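Local atomic coordinates of geranyltranstransferase (Campylobacter jejuni, PDB entry 3NPK), a protein that probably condenses geranyl diphosphate with isopentenyl diphosphate to give farnesyl diphosphate and pyrophosphate in isoprenoid biosynthesis. Residues H171-K184 with N198-Q212. Sequence-based numbering, arbitrary orientation.
Sequences HTHKTARLIAAALK and NQIYKLGLKLGLIFQ
Two consecutive helices of the all-helical isoprenyl synthase fold, 164-189 and 194-220, run roughly antiparallel, their segment axes at 145°, with Ala176 and Ala180 set against Gly208 and Gly204. The segment axes close to 7.3 Å, and Ala180 CA lies 3.9 Å from Gly204 CA. Gly208, lacking a side chain, leaves room for the Ala176 methyl, whose CB comes 3.6 Å from Leu205 O, and Gly204 does the same for Ala180. Ala180 CB rests over one face of the Tyr201 ring in a CH-pi contact, 3.5 Å from the ring centroid. With its CG anti to the backbone N (chi1 -178°), Tyr201 lies as a knob among Arg177, Ala180, Ala181 and Lys184; its hydroxyl approaches the aliphatic part of Arg177 and is hydrogen-bonded to Asn141 of helix 128-142. Leu205 forms the next knob, its CD2 branch inserted among Thr172, Ala176, Arg177 and Ala180. Toward the other flank, Leu183 CB meets Ile200 CG2 at 3.5 Å, while Leu183 CD1 lies against Gly204 CA. Ile179 CD1 approaches the edge of the Phe211 ring, which also stacks on Tyr282, a residue of the pyrophosphate pocket.

No direct hydrogen bond joins the segments; several waters link them where the polyprenyl synthetase helix pair nears the bound pyrophosphate, about 7 Å from the Thr175 side chain, and another, at the far end, bonds Asn198 ND2 and, weakly, Lys184 NZ. A wider pi-type turn spans 172-176, and there one water bonds Thr175 OG1 and Gly208 O. A second joins Thr172 OG1 to Leu205 O, adding to the bond between this hydroxyl and Glu168 O. Gln212 CB lies over one face of the His171 ring, 4.2 Å from the centroid.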
loop_
_atom_site.group_PDB
_atom_site.type_symbol
_atom_site.label_atom_id
_atom_site.label_comp_id
_atom_site.label_asym_id
_atom_site.label_seq_id
_atom_site.Cartn_x
_atom_site.Cartn_y
_atom_site.Cartn_z
ATOM N N HIS A 171 -20.058 6.599 3.162
ATOM C CA HIS A 171 -19.800 6.916 1.762
ATOM C C HIS A 171 -18.731 7.977 1.587
ATOM O O HIS A 171 -17.950 7.928 0.639
ATOM C CB HIS A 171 -21.102 7.305 1.062
ATOM C CG HIS A 171 -21.951 6.120 0.745
ATOM N ND1 HIS A 171 -23.204 5.906 1.280
ATOM C CD2 HIS A 171 -21.690 5.050 -0.042
ATOM C CE1 HIS A 171 -23.681 4.761 0.824
ATOM N NE2 HIS A 171 -22.786 4.231 0.010
ATOM N N THR A 172 -18.688 8.948 2.487
ATOM C CA THR A 172 -17.657 9.963 2.366
ATOM C C THR A 172 -16.283 9.318 2.474
ATOM O O THR A 172 -15.365 9.715 1.765
ATOM C CB THR A 172 -17.829 11.101 3.372
ATOM O OG1 THR A 172 -19.104 11.695 3.167
ATOM C CG2 THR A 172 -16.812 12.200 3.072
ATOM N N HIS A 173 -16.141 8.305 3.324
ATOM C CA HIS A 173 -14.844 7.669 3.487
ATOM C C HIS A 173 -14.581 6.655 2.382
ATOM O O HIS A 173 -13.472 6.609 1.829
ATOM C CB HIS A 173 -14.710 7.047 4.890
ATOM C CG HIS A 173 -14.526 8.073 5.964
ATOM N ND1 HIS A 173 -15.568 8.839 6.445
ATOM C CD2 HIS A 173 -13.418 8.485 6.626
ATOM C CE1 HIS A 173 -15.108 9.678 7.359
ATOM N NE2 HIS A 173 -13.807 9.478 7.494
ATOM N N LYS A 174 -15.592 5.834 2.068
ATOM C CA LYS A 174 -15.403 4.742 1.122
ATOM C C LYS A 174 -15.074 5.228 -0.292
ATOM O O LYS A 174 -14.165 4.692 -0.941
ATOM C CB LYS A 174 -16.642 3.844 1.091
ATOM C CG LYS A 174 -16.488 2.667 0.148
ATOM C CD LYS A 174 -17.661 1.702 0.234
ATOM C CE LYS A 174 -17.412 0.569 -0.750
ATOM N NZ LYS A 174 -18.622 -0.191 -1.112
ATOM N N THR A 175 -15.796 6.237 -0.777
ATOM C CA THR A 175 -15.558 6.720 -2.142
ATOM C C THR A 175 -15.241 8.193 -2.279
ATOM O O THR A 175 -14.455 8.576 -3.164
ATOM C CB THR A 175 -16.715 6.403 -3.081
ATOM O OG1 THR A 175 -17.910 6.938 -2.532
ATOM C CG2 THR A 175 -16.910 4.900 -3.203
ATOM N N ALA A 176 -15.815 9.043 -1.430
ATOM C CA ALA A 176 -15.657 10.477 -1.694
ATOM C C ALA A 176 -14.236 10.965 -1.426
ATOM O O ALA A 176 -13.738 11.828 -2.136
ATOM C CB ALA A 176 -16.652 11.310 -0.898
ATOM N N ARG A 177 -13.581 10.427 -0.399
ATOM C CA ARG A 177 -12.258 10.944 -0.060
ATOM C C ARG A 177 -11.231 10.712 -1.164
ATOM O O ARG A 177 -10.401 11.570 -1.411
ATOM C CB ARG A 177 -11.777 10.449 1.312
ATOM C CG ARG A 177 -12.383 11.298 2.457
ATOM C CD ARG A 177 -11.791 11.012 3.821
ATOM N NE ARG A 177 -12.423 11.863 4.825
ATOM C CZ ARG A 177 -12.005 12.004 6.079
ATOM N NH1 ARG A 177 -10.949 11.340 6.520
ATOM N NH2 ARG A 177 -12.653 12.829 6.887
ATOM N N LEU A 178 -11.297 9.570 -1.847
ATOM C CA LEU A 178 -10.356 9.307 -2.937
ATOM C C LEU A 178 -10.630 10.201 -4.162
ATOM O O LEU A 178 -9.694 10.623 -4.852
ATOM C CB LEU A 178 -10.364 7.822 -3.328
ATOM C CG LEU A 178 -9.215 7.415 -4.269
ATOM C CD1 LEU A 178 -7.865 7.657 -3.638
ATOM C CD2 LEU A 178 -9.344 5.960 -4.691
ATOM N N ILE A 179 -11.905 10.500 -4.425
ATOM C CA ILE A 179 -12.276 11.455 -5.478
ATOM C C ILE A 179 -11.762 12.863 -5.142
ATOM O O ILE A 179 -11.144 13.538 -5.983
ATOM C CB ILE A 179 -13.808 11.444 -5.719
ATOM C CG1 ILE A 179 -14.204 10.112 -6.370
ATOM C CG2 ILE A 179 -14.247 12.612 -6.585
ATOM C CD1 ILE A 179 -15.674 9.792 -6.315
ATOM N N ALA A 180 -11.988 13.294 -3.909
ATOM C CA ALA A 180 -11.439 14.569 -3.431
ATOM C C ALA A 180 -9.908 14.585 -3.526
ATOM O O ALA A 180 -9.291 15.592 -3.916
ATOM C CB ALA A 180 -11.889 14.824 -1.983
ATOM N N ALA A 181 -9.285 13.466 -3.174
ATOM C CA ALA A 181 -7.826 13.374 -3.251
ATOM C C ALA A 181 -7.322 13.551 -4.684
ATOM O O ALA A 181 -6.300 14.180 -4.907
ATOM C CB ALA A 181 -7.340 12.035 -2.686
ATOM N N ALA A 182 -8.035 12.993 -5.659
ATOM C CA ALA A 182 -7.602 13.129 -7.043
ATOM C C ALA A 182 -7.531 14.599 -7.434
ATOM O O ALA A 182 -6.554 15.052 -8.042
ATOM C CB ALA A 182 -8.553 12.389 -7.959
ATOM N N LEU A 183 -8.577 15.348 -7.093
ATOM C CA LEU A 183 -8.604 16.786 -7.372
ATOM C C LEU A 183 -7.503 17.519 -6.602
ATOM O O LEU A 183 -6.775 18.329 -7.186
ATOM C CB LEU A 183 -9.971 17.371 -7.022
ATOM C CG LEU A 183 -11.070 16.949 -7.992
ATOM C CD1 LEU A 183 -12.474 17.172 -7.397
ATOM C CD2 LEU A 183 -10.923 17.680 -9.343
ATOM N N LYS A 184 -7.366 17.228 -5.305
ATOM C CA LYS A 184 -6.363 17.920 -4.488
ATOM C C LYS A 184 -4.942 17.619 -4.982
ATOM O O LYS A 184 -4.082 18.491 -5.001
ATOM C CB LYS A 184 -6.485 17.547 -3.005
ATOM C CG LYS A 184 -5.539 18.380 -2.114
ATOM C CD LYS A 184 -5.744 18.143 -0.651
ATOM C CE LYS A 184 -4.796 19.057 0.151
ATOM N NZ LYS A 184 -4.869 18.842 1.606
ATOM N N ASN A 198 -7.971 23.511 -0.857
ATOM C CA ASN A 198 -8.918 22.983 0.123
ATOM C C ASN A 198 -10.353 23.092 -0.402
ATOM O O ASN A 198 -11.180 22.220 -0.153
ATOM C CB ASN A 198 -8.794 23.733 1.459
ATOM C CG ASN A 198 -7.499 23.421 2.200
ATOM O OD1 ASN A 198 -7.062 24.181 3.088
ATOM N ND2 ASN A 198 -6.878 22.318 1.851
ATOM N N GLN A 199 -10.659 24.175 -1.111
ATOM C CA GLN A 199 -11.995 24.329 -1.694
ATOM C C GLN A 199 -12.268 23.234 -2.711
ATOM O O GLN A 199 -13.379 22.700 -2.790
ATOM C CB GLN A 199 -12.164 25.713 -2.333
ATOM C CG GLN A 199 -12.190 26.811 -1.283
ATOM C CD GLN A 199 -12.434 28.188 -1.856
ATOM O OE1 GLN A 199 -12.736 29.125 -1.114
ATOM N NE2 GLN A 199 -12.289 28.327 -3.172
ATOM N N ILE A 200 -11.250 22.903 -3.496
ATOM C CA ILE A 200 -11.406 21.897 -4.545
ATOM C C ILE A 200 -11.535 20.486 -3.938
ATOM O O ILE A 200 -12.328 19.673 -4.410
ATOM C CB ILE A 200 -10.253 22.046 -5.574
ATOM C CG1 ILE A 200 -10.486 23.296 -6.431
ATOM C CG2 ILE A 200 -10.122 20.834 -6.449
ATOM C CD1 ILE A 200 -9.228 23.810 -7.154
ATOM N N TYR A 201 -10.796 20.206 -2.869
ATOM C CA TYR A 201 -10.985 18.951 -2.137
ATOM C C TYR A 201 -12.432 18.831 -1.644
ATOM O O TYR A 201 -13.072 17.793 -1.799
ATOM C CB TYR A 201 -10.002 18.873 -0.976
ATOM C CG TYR A 201 -10.065 17.597 -0.168
ATOM C CD1 TYR A 201 -9.274 16.498 -0.491
ATOM C CD2 TYR A 201 -10.909 17.496 0.929
ATOM C CE1 TYR A 201 -9.315 15.333 0.274
ATOM C CE2 TYR A 201 -10.964 16.337 1.693
ATOM C CZ TYR A 201 -10.168 15.259 1.359
ATOM O OH TYR A 201 -10.212 14.113 2.111
ATOM N N LYS A 202 -12.957 19.909 -1.070
ATOM C CA LYS A 202 -14.333 19.895 -0.577
ATOM C C LYS A 202 -15.347 19.682 -1.697
ATOM O O LYS A 202 -16.363 19.011 -1.504
ATOM C CB LYS A 202 -14.633 21.176 0.194
ATOM C CG LYS A 202 -13.911 21.238 1.512
ATOM C CD LYS A 202 -14.300 22.495 2.268
ATOM C CE LYS A 202 -13.757 22.481 3.691
ATOM N NZ LYS A 202 -14.599 23.298 4.618
ATOM N N LEU A 203 -15.067 20.214 -2.881
ATOM C CA LEU A 203 -15.929 19.954 -4.032
ATOM C C LEU A 203 -15.903 18.468 -4.392
ATOM O O LEU A 203 -16.950 17.870 -4.664
ATOM C CB LEU A 203 -15.506 20.807 -5.224
ATOM C CG LEU A 203 -16.140 20.464 -6.573
ATOM C CD1 LEU A 203 -17.654 20.701 -6.549
ATOM C CD2 LEU A 203 -15.493 21.294 -7.698
ATOM N N GLY A 204 -14.718 17.863 -4.369
ATOM C CA GLY A 204 -14.626 16.420 -4.586
ATOM C C GLY A 204 -15.465 15.609 -3.604
ATOM O O GLY A 204 -16.122 14.638 -3.993
ATOM N N LEU A 205 -15.468 16.009 -2.332
ATOM C CA LEU A 205 -16.269 15.299 -1.327
ATOM C C LEU A 205 -17.741 15.370 -1.689
ATOM O O LEU A 205 -18.480 14.387 -1.552
ATOM C CB LEU A 205 -16.077 15.915 0.053
ATOM C CG LEU A 205 -14.700 15.783 0.681
ATOM C CD1 LEU A 205 -14.723 16.498 2.031
ATOM C CD2 LEU A 205 -14.252 14.304 0.826
ATOM N N LYS A 206 -18.173 16.546 -2.140
ATOM C CA LYS A 206 -19.575 16.737 -2.506
ATOM C C LYS A 206 -19.944 15.886 -3.722
ATOM O O LYS A 206 -20.998 15.260 -3.757
ATOM C CB LYS A 206 -19.875 18.215 -2.764
ATOM C CG LYS A 206 -21.357 18.525 -2.813
ATOM C CD LYS A 206 -21.612 20.015 -2.856
ATOM C CE LYS A 206 -21.305 20.650 -1.525
ATOM N NZ LYS A 206 -21.619 22.101 -1.561
ATOM N N LEU A 207 -19.065 15.846 -4.713
ATOM C CA LEU A 207 -19.320 15.043 -5.905
ATOM C C LEU A 207 -19.463 13.579 -5.522
ATOM O O LEU A 207 -20.357 12.887 -6.009
ATOM C CB LEU A 207 -18.176 15.199 -6.903
ATOM C CG LEU A 207 -18.098 16.572 -7.568
ATOM C CD1 LEU A 207 -16.953 16.577 -8.543
ATOM C CD2 LEU A 207 -19.414 16.893 -8.257
ATOM N N GLY A 208 -18.571 13.108 -4.649
ATOM C CA GLY A 208 -18.625 11.728 -4.209
ATOM C C GLY A 208 -19.968 11.384 -3.587
ATOM O O GLY A 208 -20.555 10.335 -3.882
ATOM N N LEU A 209 -20.452 12.263 -2.715
ATOM C CA LEU A 209 -21.746 12.078 -2.057
ATOM C C LEU A 209 -22.887 12.103 -3.069
ATOM O O LEU A 209 -23.794 11.268 -3.023
ATOM C CB LEU A 209 -21.944 13.183 -1.026
ATOM C CG LEU A 209 -23.281 13.294 -0.301
ATOM C CD1 LEU A 209 -23.549 12.027 0.476
ATOM C CD2 LEU A 209 -23.226 14.506 0.613
ATOM N N ILE A 210 -22.850 13.075 -3.975
ATOM C CA ILE A 210 -23.867 13.178 -5.014
ATOM C C ILE A 210 -23.951 11.877 -5.801
ATOM O O ILE A 210 -25.042 11.373 -6.077
ATOM C CB ILE A 210 -23.559 14.336 -5.983
ATOM C CG1 ILE A 210 -23.838 15.679 -5.307
ATOM C CG2 ILE A 210 -24.403 14.210 -7.261
ATOM C CD1 ILE A 210 -23.263 16.857 -6.056
ATOM N N PHE A 211 -22.798 11.316 -6.154
ATOM C CA PHE A 211 -22.809 10.108 -6.970
ATOM C C PHE A 211 -23.498 8.958 -6.240
ATOM O O PHE A 211 -24.247 8.194 -6.844
ATOM C CB PHE A 211 -21.391 9.684 -7.357
ATOM C CG PHE A 211 -20.677 10.661 -8.245
ATOM C CD1 PHE A 211 -21.376 11.596 -8.993
ATOM C CD2 PHE A 211 -19.298 10.622 -8.354
ATOM C CE1 PHE A 211 -20.706 12.484 -9.819
ATOM C CE2 PHE A 211 -18.622 11.507 -9.175
ATOM C CZ PHE A 211 -19.331 12.438 -9.913
ATOM N N GLN A 212 -23.245 8.831 -4.942
ATOM C CA GLN A 212 -23.833 7.737 -4.174
ATOM C C GLN A 212 -25.334 7.911 -3.960
ATOM O O GLN A 212 -26.097 6.936 -4.024
ATOM C CB GLN A 212 -23.103 7.572 -2.840
ATOM C CG GLN A 212 -21.686 7.058 -3.001
ATOM C CD GLN A 212 -21.639 5.770 -3.791
ATOM O OE1 GLN A 212 -22.410 4.847 -3.533
ATOM N NE2 GLN A 212 -20.733 5.698 -4.762
HETATM O O HOH W 1 -19.602 9.120 -1.541
HETATM O O HOH W 2 -18.644 13.366 0.925
HETATM O O HOH W 3 -18.948 8.182 -4.805
HETATM O O HOH W 4 -4.142 22.094 1.666
#